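Side-chain contacts in guanidinopropionase (Pseudomonas aeruginosa, PDB 3NIQ), which hydrolyses 3-guanidinopropanoate to beta-alanine and urea with two manganese ions per subunit: residues Pro58-Val61 / Arg62-Ser65; Ala221-Ala224 / Glu225-Val229. All blocks are in the same frame, centred on the assembly; numbering follows the deposited sequence.

How the contacts relate
Both contacts are local, each joining consecutive turns of one helix in the arginase fold, whose parallel sheet is flanked by helices. Contact 1 (58-65) comes first in the chain, in the short helix 57-64; contact 2 (221-229) follows much later, in helix 211-230. They lie on opposite sides of the chain's centre, their own centres 31 Å apart and their nearest atoms about 22 Å apart, so neither touches the other. Contact 1 is buried against a second subunit of the hexamer, and its Val61 side chain lies about 12 Å from that of Asp240, a ligand of the manganese pair. Contact 2 is away from the metal site, and no other chain touches it.

Contact 1. Residues Pro58-Val61 / Arg62-Ser65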
# COMPACT_ATOMS: atom_id res chain seq x y z
N PRO A 58 13.12 -11.33 -10.56
CA PRO A 58 13.96 -10.86 -11.65
C PRO A 58 13.31 -9.74 -12.48
O PRO A 58 14.00 -8.81 -12.92
CB PRO A 58 14.16 -12.12 -12.49
CG PRO A 58 14.05 -13.23 -11.49
CD PRO A 58 12.87 -12.78 -10.66
N ARG A 59 12.00 -9.80 -12.68
CA ARG A 59 11.35 -8.74 -13.43
C ARG A 59 11.48 -7.40 -12.70
O ARG A 59 11.79 -6.37 -13.31
CB ARG A 59 9.88 -9.05 -13.67
CG ARG A 59 9.23 -7.99 -14.62
CD ARG A 59 8.01 -8.53 -15.29
NE ARG A 59 8.39 -9.37 -16.42
CZ ARG A 59 7.55 -10.18 -17.06
NH1 ARG A 59 6.29 -10.29 -16.68
NH2 ARG A 59 7.98 -10.91 -18.08
N GLU A 60 11.24 -7.38 -11.39
CA GLU A 60 11.24 -6.10 -10.70
C GLU A 60 12.65 -5.60 -10.44
O GLU A 60 12.90 -4.39 -10.41
CB GLU A 60 10.41 -6.17 -9.40
CG GLU A 60 8.92 -6.47 -9.68
CD GLU A 60 8.32 -5.57 -10.75
OE1 GLU A 60 8.62 -4.35 -10.72
OE2 GLU A 60 7.56 -6.08 -11.61
N VAL A 61 13.59 -6.52 -10.25
CA VAL A 61 15.01 -6.10 -10.20
C VAL A 61 15.46 -5.50 -11.56
O VAL A 61 16.20 -4.52 -11.60
CB VAL A 61 15.96 -7.24 -9.72
CG1 VAL A 61 17.44 -6.85 -9.91
CG2 VAL A 61 15.71 -7.54 -8.23
N ARG A 62 15.02 -6.09 -12.68
CA ARG A 62 15.34 -5.50 -13.99
C ARG A 62 14.81 -4.07 -14.01
O ARG A 62 15.51 -3.14 -14.38
CB ARG A 62 14.69 -6.26 -15.16
CG ARG A 62 15.41 -7.56 -15.55
CD ARG A 62 14.92 -8.10 -16.89
NE ARG A 62 15.79 -9.16 -17.41
CZ ARG A 62 15.65 -10.46 -17.14
NH1 ARG A 62 14.66 -10.88 -16.35
NH2 ARG A 62 16.49 -11.35 -17.67
N ASN A 63 13.57 -3.93 -13.59
CA ASN A 63 12.90 -2.64 -13.59
C ASN A 63 13.64 -1.56 -12.80
O ASN A 63 13.96 -0.50 -13.34
CB ASN A 63 11.51 -2.82 -13.03
CG ASN A 63 10.60 -1.72 -13.46
OD1 ASN A 63 10.65 -0.61 -12.95
ND2 ASN A 63 9.77 -2.02 -14.47
N LEU A 64 13.92 -1.85 -11.53
CA LEU A 64 14.62 -0.92 -10.66
C LEU A 64 16.09 -0.72 -11.03
O LEU A 64 16.67 0.33 -10.70
CB LEU A 64 14.50 -1.36 -9.19
CG LEU A 64 13.26 -0.82 -8.47
CD1 LEU A 64 13.29 0.75 -8.36
CD2 LEU A 64 11.95 -1.27 -9.08
N SER A 65 16.69 -1.71 -11.70
CA SER A 65 18.09 -1.57 -12.13
C SER A 65 18.31 -0.42 -13.12
O SER A 65 19.44 -0.04 -13.40
CB SER A 65 18.64 -2.89 -12.70
OG SER A 65 18.17 -3.12 -14.02
O HOH W 1 11.44 -9.92 -16.56
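Arg62 folds back along Pro58, one turn earlier in helix 57-64. Its CG lies 3.2 Å from Pro58 O, the same oxygen that accepts the hydrogen bond from Arg62 N at 2.9 Å. With CG beside the backbone N (chi1 -78°) and the chain extended from CG to NE, the arginine runs past the proline, and Arg62 NH1 comes to 4.1 Å from Pro58 CB. The guanidinium then leaves the helix for two acids of the same chain, Asp87 through NE and Asp90 through NH1.

The tight part of the contact is the backbone. Successive i to i+4 bonds run from Arg62, Asn63, Leu64 and Ser65 back to Pro58, Arg59, Glu60 and Val61; that of Leu64 N is nearly straight at 174°, whereas that of Ser65 N is bent to 141°. Ser65 OG gives its proton to Arg62 O at 2.7 Å, turning back onto the backbone three residues earlier, and also bonds to Met24 N. Leu64 CD2 rests 3.5 Å from Glu60 O.

The packing is looser on the Arg59 side, where a single water bridges. It accepts from Arg59 NE at 3.1 Å and, weakly, from Arg62 NH1, so it links two like-charged side chains that do not touch. Glu60 and Asn63 run side by side, but loosely, with Glu60 OE1 4.0 Å from Asn63 CB; Glu60 OE2 is taken by Asn63 of the second subunit. Arg59 likewise reaches across, to the carbonyls of Arg16 and Gly19 of that subunit.

In the fold, Glu60, Leu64 and Ser65 pack on helix 294-317, Val61 and Arg62 lean on Phe23, and Pro58 meets Pro43 just beyond strand 37-42, while Asp87 and Asp90 tie Arg62 to strand 85-90.

Contact 2. Residues Ala221-Ala224 / Glu225-Val229; sequences ATLA and EARRV
Arg227 carries its CG beside its own backbone N (chi1 -65°), which lays Arg227 CG 3.4 Å from Leu223 O, and an extended chi2 brings Arg227 CD to 4.3 Å from Leu223 CD1. This is one turn of alpha-helix 211-230 in the arginase fold, with Arg227 N also bonded to Leu223 O. Beyond CD a bend at chi3 (64°) turns the guanidinium away from Leu223, and NH1 bonds to the carbonyls of Gly271 and Arg273, just past helix 262-270.

The same i to i+4 pattern links Glu225 to Ala221, Ala226 to Thr222 and Arg228 to Ala224. Ala226 CB sits 3.5 Å from Leu223 O and, with Thr222, faces strand 183-188; Thr222 OG1 bonds back to Gly218 O.

On another flank, Glu225 and Arg228 form an i to i+3 salt bridge. Each starts with CG opposite the backbone N, and the glutamate bends at chi2 while the arginine bends at chi3, turning their ends to each other. Glu225 OE2 has a second partner in Arg207 of strand 207-210. Arg228 grips Glu225 side-on, one nitrogen per oxygen: Arg228 NE to Glu225 OE1 at 3.0 Å, and Arg228 NH2 to Glu225 OE2 at 2.7 Å; both oxygens lie in the guanidinium plane, while the two nitrogens meet the carboxylate from 47° above its plane.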
# COMPACT_ATOMS: atom_id res chain seq x y z
N ALA A 221 36.60 -6.60 10.71
CA ALA A 221 37.07 -7.88 11.18
C ALA A 221 36.27 -9.04 10.57
O ALA A 221 36.83 -10.11 10.28
CB ALA A 221 37.03 -7.92 12.72
N THR A 222 35.00 -8.82 10.31
CA THR A 222 34.18 -9.82 9.66
C THR A 222 34.73 -10.11 8.26
O THR A 222 34.91 -11.21 7.86
CB THR A 222 32.70 -9.35 9.57
OG1 THR A 222 32.10 -9.41 10.84
CG2 THR A 222 31.93 -10.19 8.68
N LEU A 223 35.07 -9.06 7.58
CA LEU A 223 35.59 -9.13 6.26
C LEU A 223 36.90 -9.88 6.24
O LEU A 223 37.11 -10.74 5.43
CB LEU A 223 35.80 -7.72 5.79
CG LEU A 223 36.39 -7.39 4.47
CD1 LEU A 223 35.59 -7.86 3.32
CD2 LEU A 223 36.65 -5.93 4.43
N ALA A 224 37.74 -9.58 7.21
CA ALA A 224 39.02 -10.22 7.32
C ALA A 224 38.85 -11.72 7.52
O ALA A 224 39.50 -12.51 6.90
CB ALA A 224 39.76 -9.64 8.44
N GLU A 225 37.91 -12.07 8.35
CA GLU A 225 37.63 -13.48 8.59
C GLU A 225 37.07 -14.13 7.33
O GLU A 225 37.46 -15.25 6.97
CB GLU A 225 36.68 -13.66 9.79
CG GLU A 225 36.34 -15.12 10.10
CD GLU A 225 37.54 -15.91 10.62
OE1 GLU A 225 38.66 -15.34 10.70
OE2 GLU A 225 37.35 -17.11 10.95
N ALA A 226 36.16 -13.43 6.64
CA ALA A 226 35.61 -13.98 5.41
C ALA A 226 36.69 -14.23 4.36
O ALA A 226 36.71 -15.28 3.73
CB ALA A 226 34.52 -13.08 4.84
N ARG A 227 37.59 -13.26 4.18
CA ARG A 227 38.64 -13.39 3.14
C ARG A 227 39.64 -14.48 3.52
O ARG A 227 40.15 -15.18 2.65
CB ARG A 227 39.37 -12.07 2.91
CG ARG A 227 38.50 -10.97 2.34
CD ARG A 227 39.32 -9.72 2.10
NE ARG A 227 40.36 -9.96 1.09
CZ ARG A 227 40.27 -9.61 -0.19
NH1 ARG A 227 39.20 -8.97 -0.66
NH2 ARG A 227 41.27 -9.89 -1.02
N ARG A 228 39.90 -14.61 4.81
CA ARG A 228 40.73 -15.71 5.32
C ARG A 228 40.13 -17.06 4.97
O ARG A 228 40.86 -17.97 4.56
CB ARG A 228 40.89 -15.61 6.85
CG ARG A 228 41.95 -16.58 7.40
CD ARG A 228 41.86 -16.74 8.91
NE ARG A 228 40.58 -17.28 9.36
CZ ARG A 228 40.21 -18.56 9.31
NH1 ARG A 228 41.02 -19.47 8.81
NH2 ARG A 228 39.01 -18.92 9.77
N VAL A 229 38.82 -17.21 5.13
CA VAL A 229 38.17 -18.51 4.87
C VAL A 229 38.27 -18.94 3.42
O VAL A 229 38.59 -20.10 3.13
CB VAL A 229 36.66 -18.53 5.30
CG1 VAL A 229 35.90 -19.72 4.65
CG2 VAL A 229 36.52 -18.59 6.83